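Local coordinates for putative sugar ABC transporter, substrate-binding protein (Clostridium phytofermentans, PDB 4WZZ), which binds L-rhamnose and probably serves as the solute-binding component of a sugar ABC transporter, at residues 178-183 / 236-241; 303-308 / 326-331; 51-56 / 313-318. All blocks are in the same frame, centred on the assembly; numbering follows the deposited sequence. Where two conformers were deposited one is given.

Interaction 1 of 3, residues 178-183 / 236-241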
loop_
_atom_site.group_PDB
_atom_site.type_symbol
_atom_site.label_atom_id
_atom_site.label_comp_id
_atom_site.label_asym_id
_atom_site.label_seq_id
_atom_site.Cartn_x
_atom_site.Cartn_y
_atom_site.Cartn_z
ATOM N N SER A 178 -12.054 -24.499 0.890
ATOM C CA SER A 178 -12.742 -24.541 -0.402
ATOM C C SER A 178 -13.762 -23.426 -0.480
ATOM O O SER A 178 -14.169 -22.865 0.534
ATOM C CB SER A 178 -13.479 -25.860 -0.576
ATOM O OG SER A 178 -14.472 -25.986 0.416
ATOM N N GLY A 179 -14.190 -23.128 -1.690
ATOM C CA GLY A 179 -15.269 -22.176 -1.876
ATOM C C GLY A 179 -14.915 -20.987 -2.728
ATOM O O GLY A 179 -13.761 -20.802 -3.133
ATOM N N ASP A 180 -15.929 -20.161 -2.964
ATOM C CA ASP A 180 -15.788 -18.988 -3.802
ATOM C C ASP A 180 -15.259 -17.820 -2.998
ATOM O O ASP A 180 -15.570 -17.663 -1.807
ATOM C CB ASP A 180 -17.134 -18.595 -4.385
ATOM C CG ASP A 180 -17.689 -19.608 -5.363
ATOM O OD1 ASP A 180 -16.933 -20.376 -5.993
ATOM O OD2 ASP A 180 -18.919 -19.614 -5.503
ATOM N N TRP A 181 -14.433 -16.997 -3.636
ATOM C CA TRP A 181 -13.959 -15.790 -3.001
ATOM C C TRP A 181 -13.821 -14.709 -4.065
ATOM O O TRP A 181 -13.873 -14.981 -5.268
ATOM C CB TRP A 181 -12.654 -16.030 -2.242
ATOM C CG TRP A 181 -11.475 -16.416 -3.097
ATOM C CD1 TRP A 181 -11.239 -17.627 -3.679
ATOM C CD2 TRP A 181 -10.383 -15.575 -3.456
ATOM N NE1 TRP A 181 -10.049 -17.589 -4.368
ATOM C CE2 TRP A 181 -9.498 -16.346 -4.231
ATOM C CE3 TRP A 181 -10.051 -14.251 -3.165
ATOM C CZ2 TRP A 181 -8.318 -15.817 -4.759
ATOM C CZ3 TRP A 181 -8.873 -13.745 -3.654
ATOM C CH2 TRP A 181 -8.022 -14.525 -4.455
ATOM N N ALA A 182 -13.723 -13.470 -3.610
ATOM C CA ALA A 182 -13.624 -12.333 -4.507
ATOM C C ALA A 182 -12.614 -11.324 -3.981
ATOM O O ALA A 182 -12.336 -11.272 -2.791
ATOM C CB ALA A 182 -14.988 -11.657 -4.676
ATOM N N VAL A 183 -12.055 -10.537 -4.898
ATOM C CA VAL A 183 -11.197 -9.424 -4.524
ATOM C C VAL A 183 -11.961 -8.115 -4.638
ATOM O O VAL A 183 -12.598 -7.837 -5.660
ATOM C CB VAL A 183 -9.990 -9.315 -5.449
ATOM C CG1 VAL A 183 -9.211 -8.039 -5.155
ATOM C CG2 VAL A 183 -9.121 -10.592 -5.324
ATOM N N ALA A 236 -24.366 -9.679 -4.206
ATOM C CA ALA A 236 -25.485 -9.928 -5.106
ATOM C C ALA A 236 -25.070 -10.916 -6.205
ATOM O O ALA A 236 -25.863 -11.748 -6.659
ATOM C CB ALA A 236 -25.933 -8.629 -5.719
ATOM N N ALA A 237 -23.824 -10.807 -6.655
ATOM C CA ALA A 237 -23.336 -11.632 -7.747
ATOM C C ALA A 237 -23.109 -13.065 -7.290
ATOM O O ALA A 237 -23.308 -14.013 -8.041
ATOM C CB ALA A 237 -22.043 -11.051 -8.313
ATOM N N ASP A 238 -22.679 -13.227 -6.051
ATOM C CA ASP A 238 -22.450 -14.561 -5.512
ATOM C C ASP A 238 -22.732 -14.545 -4.021
ATOM O O ASP A 238 -21.849 -14.300 -3.215
ATOM C CB ASP A 238 -21.031 -15.052 -5.804
ATOM C CG ASP A 238 -20.780 -16.470 -5.291
ATOM O OD1 ASP A 238 -21.750 -17.222 -5.050
ATOM O OD2 ASP A 238 -19.595 -16.826 -5.126
ATOM N N PRO A 239 -23.995 -14.793 -3.657
ATOM C CA PRO A 239 -24.409 -14.840 -2.252
ATOM C C PRO A 239 -23.710 -15.965 -1.495
ATOM O O PRO A 239 -23.633 -15.864 -0.265
ATOM C CB PRO A 239 -25.907 -15.128 -2.328
ATOM C CG PRO A 239 -26.311 -14.830 -3.705
ATOM C CD PRO A 239 -25.125 -14.916 -4.587
ATOM N N ASN A 240 -23.228 -17.002 -2.198
ATOM C CA ASN A 240 -22.585 -18.128 -1.511
ATOM C C ASN A 240 -21.108 -17.919 -1.325
ATOM O O ASN A 240 -20.397 -18.858 -0.962
ATOM C CB ASN A 240 -22.773 -19.446 -2.259
ATOM C CG ASN A 240 -22.573 -20.663 -1.349
ATOM O OD1 ASN A 240 -22.821 -20.611 -0.136
ATOM N ND2 ASN A 240 -22.128 -21.757 -1.933
ATOM N N ILE A 241 -20.648 -16.700 -1.581
ATOM C CA ILE A 241 -19.240 -16.377 -1.392
ATOM C C ILE A 241 -18.795 -16.658 0.044
ATOM O O ILE A 241 -19.540 -16.413 1.009
ATOM C CB ILE A 241 -18.976 -14.901 -1.783
ATOM C CG1 ILE A 241 -17.484 -14.615 -1.786
ATOM C CG2 ILE A 241 -19.673 -13.936 -0.841
ATOM C CD1 ILE A 241 -17.167 -13.272 -2.378
HETATM O O HOH W 1 -18.540 -20.769 -2.018
#

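Interaction 2 of 3, residues 303-308 / 326-331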
loop_
_atom_site.group_PDB
_atom_site.type_symbol
_atom_site.label_atom_id
_atom_site.label_comp_id
_atom_site.label_asym_id
_atom_site.label_seq_id
_atom_site.Cartn_x
_atom_site.Cartn_y
_atom_site.Cartn_z
ATOM N N GLY A 303 6.698 5.738 5.401
ATOM C CA GLY A 303 6.991 7.136 5.134
ATOM C C GLY A 303 8.368 7.525 5.628
ATOM O O GLY A 303 9.098 8.238 4.927
ATOM N N ASN A 304 8.719 7.078 6.841
ATOM C CA ASN A 304 10.048 7.347 7.397
ATOM C C ASN A 304 11.137 6.885 6.432
ATOM O O ASN A 304 12.079 7.619 6.146
ATOM C CB ASN A 304 10.310 6.596 8.710
ATOM C CG ASN A 304 9.433 7.019 9.876
ATOM O OD1 ASN A 304 9.331 6.255 10.838
ATOM N ND2 ASN A 304 8.848 8.213 9.844
ATOM N N LEU A 305 11.034 5.639 5.974
ATOM C CA LEU A 305 12.109 5.042 5.171
ATOM C C LEU A 305 12.204 5.749 3.832
ATOM O O LEU A 305 13.293 6.004 3.322
ATOM C CB LEU A 305 11.832 3.550 4.957
ATOM C CG LEU A 305 12.835 2.838 4.059
ATOM C CD1 LEU A 305 14.232 2.944 4.621
ATOM C CD2 LEU A 305 12.428 1.388 3.893
ATOM N N ALA A 306 11.053 6.064 3.250
ATOM C CA ALA A 306 11.031 6.806 2.000
ATOM C C ALA A 306 11.696 8.165 2.165
ATOM O O ALA A 306 12.375 8.648 1.238
ATOM C CB ALA A 306 9.601 6.962 1.493
ATOM N N ALA A 307 11.524 8.781 3.337
ATOM C CA ALA A 307 12.190 10.052 3.614
ATOM C C ALA A 307 13.704 9.861 3.734
ATOM O O ALA A 307 14.470 10.634 3.163
ATOM C CB ALA A 307 11.620 10.712 4.881
ATOM N N TYR A 308 14.147 8.842 4.467
ATOM C CA TYR A 308 15.587 8.603 4.573
ATOM C C TYR A 308 16.199 8.364 3.195
ATOM O O TYR A 308 17.301 8.857 2.884
ATOM C CB TYR A 308 15.895 7.432 5.507
ATOM C CG TYR A 308 15.669 7.746 6.965
ATOM C CD1 TYR A 308 16.382 8.755 7.594
ATOM C CD2 TYR A 308 14.744 7.025 7.722
ATOM C CE1 TYR A 308 16.185 9.047 8.929
ATOM C CE2 TYR A 308 14.545 7.305 9.057
ATOM C CZ TYR A 308 15.271 8.316 9.659
ATOM O OH TYR A 308 15.081 8.618 10.987
ATOM N N PHE A 326 22.437 1.673 2.508
ATOM C CA PHE A 326 22.465 2.799 3.414
ATOM C C PHE A 326 21.951 2.370 4.775
ATOM O O PHE A 326 21.223 1.387 4.905
ATOM C CB PHE A 326 21.671 3.990 2.861
ATOM C CG PHE A 326 20.212 3.717 2.664
ATOM C CD1 PHE A 326 19.775 2.904 1.623
ATOM C CD2 PHE A 326 19.274 4.290 3.508
ATOM C CE1 PHE A 326 18.412 2.653 1.442
ATOM C CE2 PHE A 326 17.909 4.038 3.333
ATOM C CZ PHE A 326 17.489 3.224 2.292
ATOM N N THR A 327 22.369 3.111 5.789
ATOM C CA THR A 327 21.977 2.847 7.154
ATOM C C THR A 327 21.271 4.095 7.657
ATOM O O THR A 327 21.805 5.193 7.572
ATOM C CB THR A 327 23.214 2.514 8.025
ATOM O OG1 THR A 327 23.884 1.366 7.483
ATOM C CG2 THR A 327 22.809 2.238 9.467
ATOM N N VAL A 328 20.052 3.925 8.146
ATOM C CA VAL A 328 19.289 5.045 8.671
ATOM C C VAL A 328 19.479 5.105 10.181
ATOM O O VAL A 328 19.781 4.084 10.807
ATOM C CB VAL A 328 17.798 4.927 8.290
ATOM C CG1 VAL A 328 17.664 4.802 6.786
ATOM C CG2 VAL A 328 17.138 3.741 8.982
ATOM N N PRO A 329 19.322 6.305 10.770
ATOM C CA PRO A 329 19.469 6.532 12.214
ATOM C C PRO A 329 18.608 5.586 13.024
ATOM O O PRO A 329 18.909 5.273 14.172
ATOM C CB PRO A 329 18.939 7.957 12.398
ATOM C CG PRO A 329 19.106 8.595 11.085
ATOM C CD PRO A 329 18.888 7.524 10.071
ATOM N N ASP A 330 17.525 5.139 12.410
ATOM C CA ASP A 330 16.514 4.357 13.088
ATOM C C ASP A 330 16.830 2.868 13.005
ATOM O O ASP A 330 16.533 2.225 11.998
ATOM C CB ASP A 330 15.174 4.648 12.418
ATOM C CG ASP A 330 14.014 4.086 13.175
ATOM O OD1 ASP A 330 14.235 3.122 13.942
ATOM O OD2 ASP A 330 12.886 4.604 12.989
ATOM N N LYS A 331 17.416 2.310 14.062
ATOM C CA LYS A 331 17.948 0.944 13.996
ATOM C C LYS A 331 16.878 -0.142 14.127
ATOM O O LYS A 331 17.194 -1.331 14.180
ATOM C CB LYS A 331 19.035 0.738 15.051
ATOM C CG LYS A 331 20.091 1.828 15.049
ATOM C CD LYS A 331 20.672 2.077 13.665
ATOM C CE LYS A 331 21.735 3.178 13.711
ATOM N NZ LYS A 331 22.373 3.426 12.387
HETATM O O HOH W 2 12.944 7.510 11.883
#

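Interaction 3 of 3, residues 51-56 / 313-318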
loop_
_atom_site.group_PDB
_atom_site.type_symbol
_atom_site.label_atom_id
_atom_site.label_comp_id
_atom_site.label_asym_id
_atom_site.label_seq_id
_atom_site.Cartn_x
_atom_site.Cartn_y
_atom_site.Cartn_z
ATOM N N TYR A 51 22.424 12.559 7.562
ATOM C CA TYR A 51 21.101 12.867 6.995
ATOM C C TYR A 51 20.688 14.334 7.048
ATOM O O TYR A 51 19.565 14.684 6.672
ATOM C CB TYR A 51 20.014 11.997 7.641
ATOM C CG TYR A 51 20.099 10.590 7.119
ATOM C CD1 TYR A 51 19.492 10.236 5.920
ATOM C CD2 TYR A 51 20.850 9.631 7.783
ATOM C CE1 TYR A 51 19.610 8.955 5.412
ATOM C CE2 TYR A 51 20.966 8.346 7.284
ATOM C CZ TYR A 51 20.339 8.014 6.106
ATOM O OH TYR A 51 20.471 6.730 5.620
ATOM N N ALA A 52 21.574 15.205 7.511
ATOM C CA ALA A 52 21.248 16.630 7.522
ATOM C C ALA A 52 20.918 17.068 6.099
ATOM O O ALA A 52 21.585 16.659 5.146
ATOM C CB ALA A 52 22.406 17.438 8.083
ATOM N N THR A 53 19.884 17.888 5.948
ATOM C CA THR A 53 19.476 18.336 4.622
ATOM C C THR A 53 18.854 19.703 4.777
ATOM O O THR A 53 18.325 20.032 5.846
ATOM C CB THR A 53 18.458 17.349 3.965
ATOM O OG1 THR A 53 18.140 17.765 2.627
ATOM C CG2 THR A 53 17.190 17.252 4.777
ATOM N N THR A 54 18.938 20.521 3.742
ATOM C CA THR A 54 18.149 21.750 3.719
ATOM C C THR A 54 17.240 21.806 2.496
ATOM O O THR A 54 16.692 22.856 2.168
ATOM C CB THR A 54 19.039 23.003 3.746
ATOM O OG1 THR A 54 19.850 23.033 2.570
ATOM C CG2 THR A 54 19.942 22.999 4.991
ATOM N N ALA A 55 17.032 20.656 1.865
ATOM C CA ALA A 55 16.298 20.604 0.617
ATOM C C ALA A 55 14.795 20.543 0.860
ATOM O O ALA A 55 14.336 20.405 1.997
ATOM C CB ALA A 55 16.749 19.402 -0.197
ATOM N N THR A 56 14.043 20.637 -0.231
ATOM C CA THR A 56 12.589 20.617 -0.171
ATOM C C THR A 56 12.058 19.349 -0.845
ATOM O O THR A 56 12.416 19.036 -1.974
ATOM C CB THR A 56 12.022 21.857 -0.843
ATOM O OG1 THR A 56 12.442 23.025 -0.108
ATOM C CG2 THR A 56 10.487 21.807 -0.870
ATOM N N LEU A 313 19.240 10.143 -1.732
ATOM C CA LEU A 313 19.301 10.574 -3.128
ATOM C C LEU A 313 19.753 12.027 -3.284
ATOM O O LEU A 313 20.600 12.330 -4.135
ATOM C CB LEU A 313 17.943 10.405 -3.808
ATOM C CG LEU A 313 17.461 8.987 -4.114
ATOM C CD1 LEU A 313 16.010 9.021 -4.571
ATOM C CD2 LEU A 313 18.333 8.286 -5.161
ATOM N N VAL A 314 19.188 12.929 -2.483
ATOM C CA VAL A 314 19.535 14.344 -2.594
ATOM C C VAL A 314 20.988 14.592 -2.182
ATOM O O VAL A 314 21.681 15.423 -2.781
ATOM C CB VAL A 314 18.589 15.232 -1.741
ATOM C CG1 VAL A 314 19.122 16.678 -1.635
ATOM C CG2 VAL A 314 17.170 15.217 -2.312
ATOM N N ASN A 315 21.443 13.892 -1.151
ATOM C CA ASN A 315 22.798 14.082 -0.652
ATOM C C ASN A 315 23.816 13.234 -1.416
ATOM O O ASN A 315 25.020 13.363 -1.204
ATOM C CB ASN A 315 22.871 13.788 0.850
ATOM C CG ASN A 315 22.273 14.899 1.695
ATOM O OD1 ASN A 315 21.915 15.966 1.187
ATOM N ND2 ASN A 315 22.175 14.661 2.995
ATOM N N GLY A 316 23.322 12.369 -2.301
ATOM C CA GLY A 316 24.166 11.586 -3.182
ATOM C C GLY A 316 24.777 10.357 -2.533
ATOM O O GLY A 316 25.702 9.770 -3.087
ATOM N N THR A 317 24.271 9.977 -1.363
ATOM C CA THR A 317 24.738 8.795 -0.637
ATOM C C THR A 317 24.312 7.499 -1.351
ATOM O O THR A 317 24.940 6.450 -1.199
ATOM C CB THR A 317 24.176 8.804 0.814
ATOM O OG1 THR A 317 24.867 9.794 1.589
ATOM C CG2 THR A 317 24.340 7.446 1.489
ATOM N N ILE A 318 23.205 7.578 -2.086
ATOM C CA ILE A 318 22.756 6.501 -2.960
ATOM C C ILE A 318 22.277 7.146 -4.236
ATOM O O ILE A 318 22.031 8.347 -4.271
ATOM C CB ILE A 318 21.567 5.670 -2.377
ATOM C CG1 ILE A 318 20.304 6.527 -2.323
ATOM C CG2 ILE A 318 21.907 5.110 -1.014
ATOM C CD1 ILE A 318 19.119 5.846 -1.665
HETATM O O HOH W 3 20.398 18.814 1.567
#

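Interaction 1 of 3, residues 178-183 / 236-241
Ile-241 reaches Ala-182 of strand 179-185 with the end of its side chain. Its CD1 packs 3.6 Å from Ala-182 CB, and its CG1 lies 3.6 Å from Asp-180 O. CG1 stands anti to the backbone N (chi1 -172°), and the second torsion is also extended, which carries CD1 out to the strand. Two like charges also meet: Asp-180 OD2 and Asp-238 OD2 come within 2.9 Å, with the carboxylate planes turned 62° apart. Asp-238 was deposited in two conformers, so this close approach is doubtful. A water ties the backbones. It accepts from Asp-180 N at 2.8 Å and donates to Asn-240 O at 2.9 Å.

The turn that follows the helix places Asp-238 and Ile-241. Asp-238 to Ile-241 form a type I beta turn. In the conformer given, Asp-238 OD1 accepts from Asn-240 N at 3.2 Å, from above the carboxylate plane, which makes an Asx turn. Asp-180 OD1 is held by Asn-213 ND2.

This is packing in a parallel beta-alpha-beta lobe. Helix 224-237 ends here and the chain turns toward strand 243-246, beside strand 179-185. Ile-234 of that helix covers Ala-182 and Ile-241, and Ile-215 of strand 212-219 lies against Asp-180 and Ala-182.

Interaction 2 of 3, residues 303-308 / 326-331
Tyr-308 and Val-328 mark the closest backbone approach, with their CA atoms 6.6 Å apart. Residues 303-308 are a piece of helix 299-315, with helical bonds such as Tyr-308 N to Asn-304 O. Residues 326-327 end a strand, and the chain then leaves it as a loop. The two backbones share no hydrogen bond, so side chains and one water make the contact.

Tyr-308 carries most of it. Val-328 CB sits over one face of the phenol ring in a CH-pi contact, 3.9 Å from the centroid and 18° off the normal. Val-328 CG1 reaches farther back, to 3.4 Å from Tyr-308 CB. Pro-329 meets the same ring obliquely, with its CD 3.3 Å from Tyr-308 CE1. CG of Tyr-308 is anti to its own carbonyl carbon (chi1 -72°), and this lays the ring along the loop from Val-328 toward Asp-330. At the far end a water lies in the ring plane. It is 2.6 Å from Tyr-308 OH and donates to Asp-330 OD2 at 3.1 Å. The other carboxylate oxygen, OD1, is bonded to Thr-332 OG1. One helical turn away, Leu-305 CD1 rests 4.0 Å from Phe-326 CZ, an oblique approach to that ring.

Within the loop, Lys-331 NZ bonds to Val-328 O at 3.1 Å, from above the carbonyl plane.

The contact joins a helix to the edge of the large mixed sheet, where 325-327 is the outermost strand, paired with 338-343. On the helix, Asn-304 and Tyr-308 touch Val-79 of helix 67-82, while Ala-306 packs on Leu-140 and Leu-142 of strand 138-142.

Interaction 3 of 3, residues 51-56 / 313-318
Asn-315 and Ala-52, more than 250 residues apart in the chain, share the one direct hydrogen bond of this contact. Asn-315 ND2 gives it to Ala-52 O at 3.0 Å and 162°. The site is on the surface of a periplasmic-binding-protein fold. Here the first modelled residues run past the C-terminal end of helix 299-315 before entering strand 56-60.

The acceptor lies nearly in the amide plane of Asn-315, while the donor is tilted 28° from the carbonyl plane of Ala-52. CG of Asn-315 is anti to its carbonyl carbon (chi1 -75°), which aims the amide at the 51-56 loop. Its other end is used too: a water donates to Asn-315 OD1 at 3.2 Å and lies 2.7 Å from Thr-53 OG1. Both ends of the amide are thus engaged, which should fix its rotation.

Thr-53 OG1 also accepts from Ala-55 N in an ST turn and is bonded to Tyr-57 OH. The loop is further held by backbone bonds between Thr-53 and Asn-83 and between Ala-55 and Lys-86. Gly-316, with positive phi, takes the chain out of the helix. Beside the polar bridge is a small apolar touch, where Val-314 CG1 meets Ala-55 CB at 3.9 Å.

Interactions 2 and 3 are neighbours, with centres about 12 Å apart, and both use helix 299-315. Tyr-51 joins them. Its OH lies 2.8 Å from Thr-327 O, a probable hydrogen bond, and its ring meets that of Tyr-308 edge-to-face. Along the chain their segments alternate. Interaction 1 is on the opposite side of the chain's centre, about 41 Å from interaction 2 and 49 Å from interaction 3, centre to centre. Its segments fall inside the long loop closed by interaction 3. None of the residues in these segments lines the rhamnose pocket. The side chain of Leu-305, in interaction 2, is about 14 Å from the sugar.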